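Local atomic coordinates of protein SeqA (Vibrio cholerae, PDB entry 3SK7), a protein that negatively regulates the initiation of DNA replication, most likely by binding pairs of hemimethylated GATC sequences at the chromosomal origin and keeping replication proteins off. Residues A[15-20]-A[28-33]; A[62-65]-A[69-72]; A[93-98]-A[110-115]. One frame throughout, in Å; residues are numbered along the deposited sequence.

Contact 1: A[15-20]-A[28-33]; sequences DEFAGL and MLILST
Leu29 points its side chain at the short helix 15-18 and meets Glu16, Phe17 and Leu20 there. The motif is a helix packed against a short helical turn that precedes it in the chain, within the mainly helical SeqA C-terminal domain. The nearest CA atoms, those of Phe17 and Leu29, are 7.5 Å apart. No hydrogen bond joins the segments, and the contact is carried by side chains.

Leu29 CG lies anti to the backbone N (chi1 -178°). This extends the side chain away from helix 23-37, and its methyl CD2 becomes the common meeting point. Glu16, with an extended chain, crosses Leu29 at a slant. Its carboxylate carbon CD is 3.8 Å from Leu29 CD2, and its OE2 is 3.9 Å from Leu29 CD1. This is van der Waals contact between a carboxylate and methyl groups, at the exposed side of the contact. Leu20 arrives from the loop, roughly perpendicular to Leu29, and sets its CD1 3.8 Å from Leu29 CD2.

Phe17 closes the buried side. Leu29 CD2 sits at the edge of its ring, near the ring plane, 4.1 Å from Phe17 CD1. Further out, Phe17 CE1 is 4.0 Å from Ile30 CG1, and Ile30 approaches the ring obliquely. Leu12 of helix 3-12 and Ser115 also touch Phe17, which fits its buried place. Leu11 touches Leu29.

The cluster joins the 15-18 turn to the side of helix 23-37. Thr33, one turn later in the helix, grips the Leu29 carbonyl twice. The amide N and the hydroxyl reach it from opposite faces of its plane, and Thr33 OG1 donates to Leu29 O at 2.8 Å.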
ATOM      1  N   ASP A  15       7.153  12.874  10.549  1.00 12.43           N
ATOM      2  CA  ASP A  15       6.063  13.581  11.235  1.00 14.73           C
ATOM      3  C   ASP A  15       4.718  13.296  10.560  1.00 15.70           C
ATOM      4  O   ASP A  15       3.712  13.080  11.216  1.00 15.16           O
ATOM      5  CB  ASP A  15       6.297  15.093  11.201  1.00 16.55           C
ATOM      6  CG  ASP A  15       7.346  15.571  12.199  1.00 26.08           C
ATOM      7  OD1 ASP A  15       7.805  14.763  13.021  1.00 30.97           O
ATOM      8  OD2 ASP A  15       7.686  16.783  12.174  1.00 29.51           O
ATOM      9  N   GLU A  16       4.727  13.253   9.231  1.00 12.82           N
ATOM     10  CA  GLU A  16       3.506  13.056   8.471  1.00 14.29           C
ATOM     11  C   GLU A  16       2.853  11.718   8.805  1.00 13.82           C
ATOM     12  O   GLU A  16       1.651  11.652   9.018  1.00 18.71           O
ATOM     13  CB  GLU A  16       3.747  13.164   6.965  1.00 20.36           C
ATOM     14  CG  GLU A  16       2.448  12.927   6.165  1.00 32.34           C
ATOM     15  CD  GLU A  16       2.645  12.853   4.652  1.00 38.44           C
ATOM     16  OE1 GLU A  16       3.811  12.831   4.193  1.00 39.58           O
ATOM     17  OE2 GLU A  16       1.621  12.816   3.920  1.00 40.35           O
ATOM     18  N   PHE A  17       3.661  10.663   8.862  1.00  9.67           N
ATOM     19  CA  PHE A  17       3.164   9.362   9.219  1.00  7.73           C
ATOM     20  C   PHE A  17       2.731   9.259  10.684  1.00 10.01           C
ATOM     21  O   PHE A  17       1.716   8.629  10.992  1.00 10.81           O
ATOM     22  CB  PHE A  17       4.218   8.294   8.869  1.00  7.86           C
ATOM     23  CG  PHE A  17       3.714   6.880   9.001  1.00  7.01           C
ATOM     24  CD1 PHE A  17       3.014   6.284   7.977  1.00 10.29           C
ATOM     25  CD2 PHE A  17       3.940   6.149  10.154  1.00  8.86           C
ATOM     26  CE1 PHE A  17       2.550   4.997   8.095  1.00 10.03           C
ATOM     27  CE2 PHE A  17       3.484   4.857  10.266  1.00  9.50           C
ATOM     28  CZ  PHE A  17       2.782   4.288   9.225  1.00 11.65           C
ATOM     29  N   ALA A  18       3.501   9.890  11.572  1.00 13.87           N
ATOM     30  CA  ALA A  18       3.242   9.823  13.006  1.00 15.44           C
ATOM     31  C   ALA A  18       1.941  10.432  13.385  1.00 18.17           C
ATOM     32  O   ALA A  18       1.322  10.043  14.381  1.00 22.13           O
ATOM     33  CB  ALA A  18       4.359  10.542  13.775  1.00 19.70           C
ATOM     34  N   GLY A  19       1.529  11.413  12.603  1.00 14.62           N
ATOM     35  CA  GLY A  19       0.327  12.168  12.898  1.00 19.53           C
ATOM     36  C   GLY A  19      -0.946  11.412  12.588  1.00 15.53           C
ATOM     37  O   GLY A  19      -2.030  11.807  12.978  1.00 20.56           O
ATOM     38  N   LEU A  20      -0.822  10.325  11.845  1.00 10.76           N
ATOM     39  CA  LEU A  20      -1.989   9.594  11.364  1.00 11.91           C
ATOM     40  C   LEU A  20      -2.504   8.621  12.416  1.00 12.64           C
ATOM     41  O   LEU A  20      -1.825   7.679  12.772  1.00 15.02           O
ATOM     42  CB  LEU A  20      -1.627   8.824  10.091  1.00 12.07           C
ATOM     43  CG  LEU A  20      -1.130   9.639   8.899  1.00 13.52           C
ATOM     44  CD1 LEU A  20      -0.755   8.727   7.759  1.00 15.10           C
ATOM     45  CD2 LEU A  20      -2.172  10.695   8.472  1.00 13.87           C
ATOM     46  N   MET A  28      -2.783   3.888   3.209  1.00  7.00           N
ATOM     47  CA  MET A  28      -2.691   4.682   1.999  1.00  6.53           C
ATOM     48  C   MET A  28      -1.338   5.382   1.796  1.00  5.55           C
ATOM     49  O   MET A  28      -0.801   5.393   0.674  1.00  7.24           O
ATOM     50  CB  MET A  28      -3.827   5.701   1.933  1.00  6.55           C
ATOM     51  CG  MET A  28      -5.204   5.100   1.684  1.00 11.42           C
ATOM     52  SD  MET A  28      -5.247   4.156   0.164  1.00 18.71           S
ATOM     53  CE  MET A  28      -6.944   4.193  -0.289  1.00 22.33           C
ATOM     54  N   LEU A  29      -0.797   5.964   2.878  1.00  5.77           N
ATOM     55  CA  LEU A  29       0.474   6.648   2.758  1.00  5.92           C
ATOM     56  C   LEU A  29       1.612   5.658   2.485  1.00  7.56           C
ATOM     57  O   LEU A  29       2.527   5.947   1.733  1.00  7.24           O
ATOM     58  CB  LEU A  29       0.755   7.489   4.001  1.00  6.93           C
ATOM     59  CG  LEU A  29       2.035   8.314   4.003  1.00  8.38           C
ATOM     60  CD1 LEU A  29       2.146   9.168   2.755  1.00  9.48           C
ATOM     61  CD2 LEU A  29       2.095   9.179   5.246  1.00 10.00           C
ATOM     62  N   ILE A  30       1.540   4.488   3.085  1.00  5.81           N
ATOM     63  CA  ILE A  30       2.507   3.435   2.778  1.00  6.26           C
ATOM     64  C   ILE A  30       2.477   3.067   1.284  1.00  3.80           C
ATOM     65  O   ILE A  30       3.533   3.011   0.617  1.00  5.51           O
ATOM     66  CB  ILE A  30       2.238   2.192   3.629  1.00  5.61           C
ATOM     67  CG1 ILE A  30       2.736   2.401   5.056  1.00  7.12           C
ATOM     68  CG2 ILE A  30       2.923   0.947   3.048  1.00  7.17           C
ATOM     69  CD1 ILE A  30       2.136   1.444   6.077  1.00  7.50           C
ATOM     70  N   LEU A  31       1.274   2.839   0.750  1.00  5.16           N
ATOM     71  CA  LEU A  31       1.147   2.536  -0.674  1.00  5.10           C
ATOM     72  C   LEU A  31       1.635   3.689  -1.562  1.00  5.64           C
ATOM     73  O   LEU A  31       2.363   3.468  -2.535  1.00  5.80           O
ATOM     74  CB  LEU A  31      -0.275   2.162  -1.024  1.00  6.09           C
ATOM     75  CG  LEU A  31      -0.793   0.861  -0.403  1.00  6.66           C
ATOM     76  CD1 LEU A  31      -2.299   0.785  -0.546  1.00  9.58           C
ATOM     77  CD2 LEU A  31      -0.146  -0.345  -1.028  1.00  7.60           C
ATOM     78  N   SER A  32       1.252   4.913  -1.222  1.00  5.24           N
ATOM     79  CA  SER A  32       1.704   6.061  -2.003  0.61  5.79           C
ATOM     80  C   SER A  32       3.217   6.128  -2.011  1.00  5.09           C
ATOM     81  O   SER A  32       3.835   6.477  -3.031  1.00  6.77           O
ATOM     82  CB  SER A  32       1.162   7.372  -1.426  0.61  6.38           C
ATOM     83  OG  SER A  32      -0.248   7.487  -1.559  0.61  7.54           O
ATOM     84  N   THR A  33       3.809   5.842  -0.860  1.00  6.32           N
ATOM     85  CA  THR A  33       5.256   5.944  -0.713  1.00  5.43           C
ATOM     86  C   THR A  33       5.975   4.860  -1.514  1.00  5.94           C
ATOM     87  O   THR A  33       6.999   5.117  -2.148  1.00  5.57           O
ATOM     88  CB  THR A  33       5.667   5.881   0.750  1.00  5.77           C
ATOM     89  OG1 THR A  33       5.093   6.980   1.464  1.00  8.62           O
ATOM     90  CG2 THR A  33       7.183   5.957   0.893  1.00  7.78           C
TER

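Contact 2: A[62-65]-A[69-72]; sequences TLLA and TTKP
Leu63 and Leu64 both carry CG anti to the carbonyl carbon (chi1 -65° and -67°). The shared torsion sends each side chain out beside its own backbone N, and their different places on the helix give them different parts of the Pro72 ring. The motif is a helix end and the loop that follows it: the chain leaves helix 60-66, turns, and folds back on the helix before entering strand 73-74 of the small antiparallel sheet.

Pro72 fits between the two leucines. Leu63 runs past the ring in the opposite direction, and its CD1 is 3.7 Å from Pro72 CB. The Leu63 CB is also close to Pro72 CB, at 3.9 Å. Leu64 crosses the ring at about a right angle and meets the other end of it. Its CD2 touches Pro72 CD at 3.7 Å, while its CG is 4.0 Å from Pro72 CG. The two leucines thus grip the ring from CB round to CD by apolar contact.

Leu63 is buried, and Trp81 of strand 81-82 and Ala57 of strand 56-57 also touch it. Trp81 reaches Pro72 too. Through Trp81 and Ala57 the contact also abuts the sheet.

Thr70 adds a polar element beside this packing. Its OG1 stands between the backbone N and the carbonyl carbon (chi1 56°), which turns the hydroxyl toward the helix. It bonds to Gly67 O, just past the helix end. Thr70 OG1 also lies 3.2 Å from Leu63 O, where a bond is not settled.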
ATOM      1  N   THR A  62     -13.278  -0.956 -12.398  1.00 13.74           N
ATOM      2  CA  THR A  62     -12.780  -2.328 -12.415  1.00 15.24           C
ATOM      3  C   THR A  62     -12.982  -2.989 -11.048  1.00 14.70           C
ATOM      4  O   THR A  62     -13.347  -4.178 -10.928  1.00 16.63           O
ATOM      5  CB  THR A  62     -11.299  -2.371 -12.795  1.00 15.47           C
ATOM      6  OG1 THR A  62     -11.141  -1.995 -14.170  1.00 19.22           O
ATOM      7  CG2 THR A  62     -10.729  -3.756 -12.577  1.00 16.29           C
ATOM      8  N   LEU A  63     -12.756  -2.209  -9.999  1.00 10.63           N
ATOM      9  CA  LEU A  63     -12.894  -2.758  -8.677  1.00  9.59           C
ATOM     10  C   LEU A  63     -14.360  -2.904  -8.286  1.00 10.65           C
ATOM     11  O   LEU A  63     -14.735  -3.861  -7.597  1.00 13.61           O
ATOM     12  CB  LEU A  63     -12.144  -1.912  -7.640  1.00  9.95           C
ATOM     13  CG  LEU A  63     -10.635  -1.883  -7.800  1.00 10.99           C
ATOM     14  CD1 LEU A  63     -10.028  -0.959  -6.732  1.00 12.18           C
ATOM     15  CD2 LEU A  63     -10.052  -3.271  -7.728  1.00 10.55           C
ATOM     16  N   LEU A  64     -15.204  -1.976  -8.736  1.00 11.95           N
ATOM     17  CA  LEU A  64     -16.642  -2.153  -8.540  1.00 14.46           C
ATOM     18  C   LEU A  64     -17.194  -3.338  -9.351  1.00 15.49           C
ATOM     19  O   LEU A  64     -18.135  -4.009  -8.925  1.00 16.98           O
ATOM     20  CB  LEU A  64     -17.393  -0.869  -8.894  1.00 15.64           C
ATOM     21  CG  LEU A  64     -17.119   0.299  -7.958  1.00 15.30           C
ATOM     22  CD1 LEU A  64     -17.876   1.525  -8.424  1.00 19.89           C
ATOM     23  CD2 LEU A  64     -17.498  -0.022  -6.569  1.00 19.31           C
ATOM     24  N   ALA A  65     -16.583  -3.627 -10.496  1.00 15.04           N
ATOM     25  CA  ALA A  65     -16.973  -4.790 -11.293  1.00 18.05           C
ATOM     26  C   ALA A  65     -16.596  -6.067 -10.567  1.00 20.08           C
ATOM     27  O   ALA A  65     -17.289  -7.069 -10.677  1.00 20.32           O
ATOM     28  CB  ALA A  65     -16.297  -4.759 -12.643  1.00 19.81           C
ATOM     29  N   THR A  69     -19.404  -3.797  -3.149  1.00 14.36           N
ATOM     30  CA  THR A  69     -19.122  -3.299  -1.801  1.00 17.24           C
ATOM     31  C   THR A  69     -17.640  -3.281  -1.448  1.00 14.26           C
ATOM     32  O   THR A  69     -17.281  -3.231  -0.280  1.00 19.35           O
ATOM     33  CB  THR A  69     -19.872  -4.114  -0.735  1.00 22.85           C
ATOM     34  OG1 THR A  69     -19.478  -5.488  -0.795  1.00 27.80           O
ATOM     35  CG2 THR A  69     -21.389  -3.995  -0.951  1.00 30.93           C
ATOM     36  N   THR A  70     -16.789  -3.308  -2.456  1.00 13.25           N
ATOM     37  CA  THR A  70     -15.351  -3.226  -2.226  1.00 16.66           C
ATOM     38  C   THR A  70     -14.836  -1.858  -1.747  1.00 13.27           C
ATOM     39  O   THR A  70     -13.697  -1.770  -1.301  1.00 13.51           O
ATOM     40  CB  THR A  70     -14.563  -3.626  -3.476  1.00 18.99           C
ATOM     41  OG1 THR A  70     -14.949  -2.814  -4.586  1.00 15.89           O
ATOM     42  CG2 THR A  70     -14.805  -5.067  -3.815  1.00 20.91           C
ATOM     43  N   LYS A  71     -15.647  -0.807  -1.838  1.00 12.92           N
ATOM     44  CA  LYS A  71     -15.256   0.534  -1.383  1.00 12.23           C
ATOM     45  C   LYS A  71     -13.895   0.954  -1.916  1.00 10.92           C
ATOM     46  O   LYS A  71     -12.974   1.280  -1.144  1.00 11.12           O
ATOM     47  CB  LYS A  71     -15.277   0.607   0.145  1.00 15.13           C
ATOM     48  CG  LYS A  71     -16.641   0.305   0.751  1.00 19.77           C
ATOM     49  CD  LYS A  71     -16.653   0.413   2.279  1.00 26.64           C
ATOM     50  CE  LYS A  71     -15.601  -0.497   2.921  1.00 35.72           C
ATOM     51  NZ  LYS A  71     -16.140  -1.391   4.006  1.00 43.04           N
ATOM     52  N   PRO A  72     -13.734   0.924  -3.234  1.00  9.75           N
ATOM     53  CA  PRO A  72     -12.453   1.327  -3.802  1.00  8.69           C
ATOM     54  C   PRO A  72     -12.111   2.780  -3.464  1.00  9.06           C
ATOM     55  O   PRO A  72     -12.993   3.655  -3.467  1.00 11.92           O
ATOM     56  CB  PRO A  72     -12.670   1.142  -5.301  1.00 11.64           C
ATOM     57  CG  PRO A  72     -14.111   1.111  -5.491  1.00 14.05           C
ATOM     58  CD  PRO A  72     -14.694   0.535  -4.277  1.00 12.52           C
TER

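Contact 3: A[93-98]-A[110-115]; sequences QMVEQV and EKVTHS
Thr113 faces Val95 across two antiparallel helices, 88-101 and 106-114, which form a helical hairpin. The short segments cross at 154° with their axes 9.4 Å apart.

From CB the Thr113 side chain divides into two unlike branches. OG1 turns back to its own helix and bonds to Ile109 O. CG2 goes the other way and is the branch that reaches across. It lies 4.0 Å from Val95 CG1 and also 4.0 Å from the backbone Glu96 N. The same methyl is 4.2 Å from Glu96 CB, at the exposed side. The Val95 and Thr113 side chains run antiparallel past one another.

Val95 CG1 is anti to its backbone N (chi1 166°), which aims this methyl at the second helix. There it also meets Val112 CG1 at 4.1 Å, the two valines lying nearly perpendicular. Phe27 touches Val95, and Ile30 touches Val112, so helix 23-37 packs on both valines.

No hydrogen bond joins the two segments. Thr113 satisfies its hydroxyl within its own helix and offers only a methyl to the partner. The contact between these segments is therefore held by apolar packing, despite the polar residue at its centre.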
ATOM      1  N   GLN A  93      -1.625  -7.768   5.158  1.00  9.28           N
ATOM      2  CA  GLN A  93      -1.298  -8.812   4.191  1.00  9.24           C
ATOM      3  C   GLN A  93      -1.114  -8.274   2.790  1.00  8.40           C
ATOM      4  O   GLN A  93      -0.268  -8.740   2.037  1.00  9.79           O
ATOM      5  CB  GLN A  93      -2.412  -9.875   4.172  1.00 14.05           C
ATOM      6  CG  GLN A  93      -2.500 -10.659   5.464  1.00 22.49           C
ATOM      7  CD  GLN A  93      -3.621 -11.696   5.463  1.00 32.68           C
ATOM      8  OE1 GLN A  93      -4.591 -11.571   4.722  1.00 37.13           O
ATOM      9  NE2 GLN A  93      -3.476 -12.734   6.284  1.00 37.96           N
ATOM     10  N   MET A  94      -1.927  -7.300   2.429  1.00  7.65           N
ATOM     11  CA  MET A  94      -1.831  -6.683   1.104  1.00  9.79           C
ATOM     12  C   MET A  94      -0.498  -5.954   0.934  1.00  6.19           C
ATOM     13  O   MET A  94       0.172  -6.069  -0.105  1.00  8.64           O
ATOM     14  CB  MET A  94      -2.984  -5.712   0.900  1.00 12.29           C
ATOM     15  CG  MET A  94      -4.346  -6.402   0.917  1.00 14.15           C
ATOM     16  SD  MET A  94      -5.766  -5.298   1.097  1.00 19.44           S
ATOM     17  CE  MET A  94      -5.546  -4.431  -0.431  1.00 11.71           C
ATOM     18  N   VAL A  95      -0.123  -5.191   1.961  1.00  6.51           N
ATOM     19  CA  VAL A  95       1.139  -4.465   1.904  1.00  6.13           C
ATOM     20  C   VAL A  95       2.338  -5.436   1.873  1.00  6.91           C
ATOM     21  O   VAL A  95       3.304  -5.227   1.144  1.00  7.87           O
ATOM     22  CB  VAL A  95       1.271  -3.488   3.082  1.00  7.03           C
ATOM     23  CG1 VAL A  95       2.698  -2.999   3.228  1.00  7.57           C
ATOM     24  CG2 VAL A  95       0.340  -2.310   2.912  1.00  9.24           C
ATOM     25  N   GLU A  96       2.255  -6.497   2.658  1.00  6.47           N
ATOM     26  CA  GLU A  96       3.300  -7.494   2.623  1.00  7.68           C
ATOM     27  C   GLU A  96       3.455  -8.106   1.233  1.00  8.86           C
ATOM     28  O   GLU A  96       4.567  -8.229   0.732  1.00 10.03           O
ATOM     29  CB  GLU A  96       3.005  -8.609   3.637  1.00 10.85           C
ATOM     30  CG  GLU A  96       3.996  -9.762   3.573  1.00 13.47           C
ATOM     31  CD  GLU A  96       3.662 -10.887   4.511  1.00 21.11           C
ATOM     32  OE1 GLU A  96       2.469 -11.079   4.875  1.00 26.39           O
ATOM     33  OE2 GLU A  96       4.612 -11.601   4.863  1.00 29.36           O
ATOM     34  N   GLN A  97       2.341  -8.494   0.618  1.00  8.13           N
ATOM     35  CA  GLN A  97       2.380  -9.093  -0.709  0.61 10.76           C
ATOM     36  C   GLN A  97       3.061  -8.167  -1.703  1.00  9.31           C
ATOM     37  O   GLN A  97       3.957  -8.585  -2.512  1.00 10.90           O
ATOM     38  CB  GLN A  97       0.966  -9.419  -1.198  0.61 15.19           C
ATOM     39  CG  GLN A  97       0.341 -10.616  -0.504  0.61 22.94           C
ATOM     40  CD  GLN A  97      -1.167 -10.729  -0.694  0.61 30.37           C
ATOM     41  OE1 GLN A  97      -1.755 -10.128  -1.599  0.61 39.39           O
ATOM     42  NE2 GLN A  97      -1.802 -11.513   0.174  0.61 29.80           N
ATOM     43  N   VAL A  98       2.675  -6.896  -1.662  1.00  6.11           N
ATOM     44  CA  VAL A  98       3.272  -5.925  -2.554  1.00  6.79           C
ATOM     45  C   VAL A  98       4.782  -5.763  -2.297  1.00  7.35           C
ATOM     46  O   VAL A  98       5.600  -5.770  -3.236  1.00  7.48           O
ATOM     47  CB  VAL A  98       2.568  -4.567  -2.415  1.00  7.54           C
ATOM     48  CG1 VAL A  98       3.334  -3.463  -3.120  1.00  8.52           C
ATOM     49  CG2 VAL A  98       1.136  -4.636  -2.964  1.00  8.94           C
ATOM     50  N   GLU A 110       8.135  -6.291   8.013  1.00  6.72           N
ATOM     51  CA  GLU A 110       7.526  -6.479   9.321  1.00  8.84           C
ATOM     52  C   GLU A 110       7.312  -5.141  10.026  1.00  7.45           C
ATOM     53  O   GLU A 110       6.235  -4.908  10.597  1.00  9.02           O
ATOM     54  CB  GLU A 110       8.402  -7.396  10.188  1.00 11.91           C
ATOM     55  CG  GLU A 110       7.808  -7.675  11.583  1.00 21.46           C
ATOM     56  CD  GLU A 110       8.753  -8.391  12.533  1.00 33.14           C
ATOM     57  OE1 GLU A 110       9.965  -8.469  12.220  1.00 37.04           O
ATOM     58  OE2 GLU A 110       8.277  -8.866  13.597  1.00 37.96           O
ATOM     59  N   LYS A 111       8.316  -4.261   9.992  1.00  8.69           N
ATOM     60  CA  LYS A 111       8.115  -2.957  10.642  1.00  7.36           C
ATOM     61  C   LYS A 111       7.018  -2.135   9.987  1.00  6.49           C
ATOM     62  O   LYS A 111       6.222  -1.488  10.670  1.00  8.29           O
ATOM     63  CB  LYS A 111       9.416  -2.164  10.698  1.00  8.24           C
ATOM     64  CG  LYS A 111      10.535  -2.935  11.410  1.00 10.60           C
ATOM     65  CD  LYS A 111      11.833  -2.220  11.344  1.00 14.00           C
ATOM     66  CE  LYS A 111      12.940  -3.087  11.925  1.00 18.90           C
ATOM     67  NZ  LYS A 111      12.682  -3.480  13.343  1.00 29.08           N
ATOM     68  N   VAL A 112       6.969  -2.161   8.661  1.00  6.40           N
ATOM     69  CA  VAL A 112       5.980  -1.369   7.944  1.00  5.93           C
ATOM     70  C   VAL A 112       4.557  -1.905   8.191  1.00  9.11           C
ATOM     71  O   VAL A 112       3.633  -1.133   8.494  1.00  7.41           O
ATOM     72  CB  VAL A 112       6.294  -1.342   6.433  1.00  7.12           C
ATOM     73  CG1 VAL A 112       5.155  -0.742   5.633  1.00  7.08           C
ATOM     74  CG2 VAL A 112       7.555  -0.546   6.153  1.00  8.50           C
ATOM     75  N   THR A 113       4.376  -3.217   8.085  1.00  7.30           N
ATOM     76  CA  THR A 113       3.054  -3.779   8.308  1.00  7.71           C
ATOM     77  C   THR A 113       2.604  -3.650   9.769  1.00  7.84           C
ATOM     78  O   THR A 113       1.421  -3.385  10.034  1.00  8.80           O
ATOM     79  CB  THR A 113       2.974  -5.261   7.857  1.00  9.97           C
ATOM     80  OG1 THR A 113       3.919  -6.057   8.576  1.00 10.65           O
ATOM     81  CG2 THR A 113       3.197  -5.393   6.381  1.00 10.89           C
ATOM     82  N   HIS A 114       3.529  -3.802  10.712  1.00  7.43           N
ATOM     83  CA  HIS A 114       3.162  -3.608  12.118  0.53  8.97           C
ATOM     84  C   HIS A 114       2.690  -2.199  12.421  1.00  9.83           C
ATOM     85  O   HIS A 114       1.961  -1.992  13.391  1.00 14.96           O
ATOM     86  CB  HIS A 114       4.333  -3.978  13.030  0.53 13.67           C
ATOM     87  CG  HIS A 114       4.537  -5.452  13.166  0.53 21.07           C
ATOM     88  ND1 HIS A 114       5.355  -6.004  14.133  0.53 26.70           N
ATOM     89  CD2 HIS A 114       4.037  -6.497  12.465  0.53 26.67           C
ATOM     90  CE1 HIS A 114       5.346  -7.315  14.021  0.53 23.52           C
ATOM     91  NE2 HIS A 114       4.548  -7.644  13.014  0.53 22.97           N
ATOM     92  N   SER A 115       3.060  -1.238  11.579  1.00  8.61           N
ATOM     93  CA  SER A 115       2.738   0.163  11.822  1.00  9.30           C
ATOM     94  C   SER A 115       1.331   0.543  11.393  1.00 12.33           C
ATOM     95  O   SER A 115       0.843   1.632  11.739  1.00 13.59           O
ATOM     96  CB  SER A 115       3.726   1.070  11.095  1.00 10.71           C
ATOM     97  OG  SER A 115       3.404   1.140   9.709  1.00 14.18           O
TER

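Contacts 1 and 3 belong to one helical core, with centres 13 Å apart, and they touch directly. Ile30 and Phe17 of contact 1 make the bridge. Ile30 reaches both valines: its CD1 is 3.8 Å from Val112 CG1, and its CG2 is 4.0 Å from Val95 CG1. Nearby, Phe17 CZ lies 3.2 Å from Ser115 OG. Helix 23-37 thus meets the 15-18 turn and the 88-101/106-114 hairpin. Contact 2 stands apart beside the small sheet. Its centre is 23 Å from that of contact 1 and 22 Å from that of contact 3, with nearest atoms about 6 and 8 Å away. All three contacts follow in series along the chain.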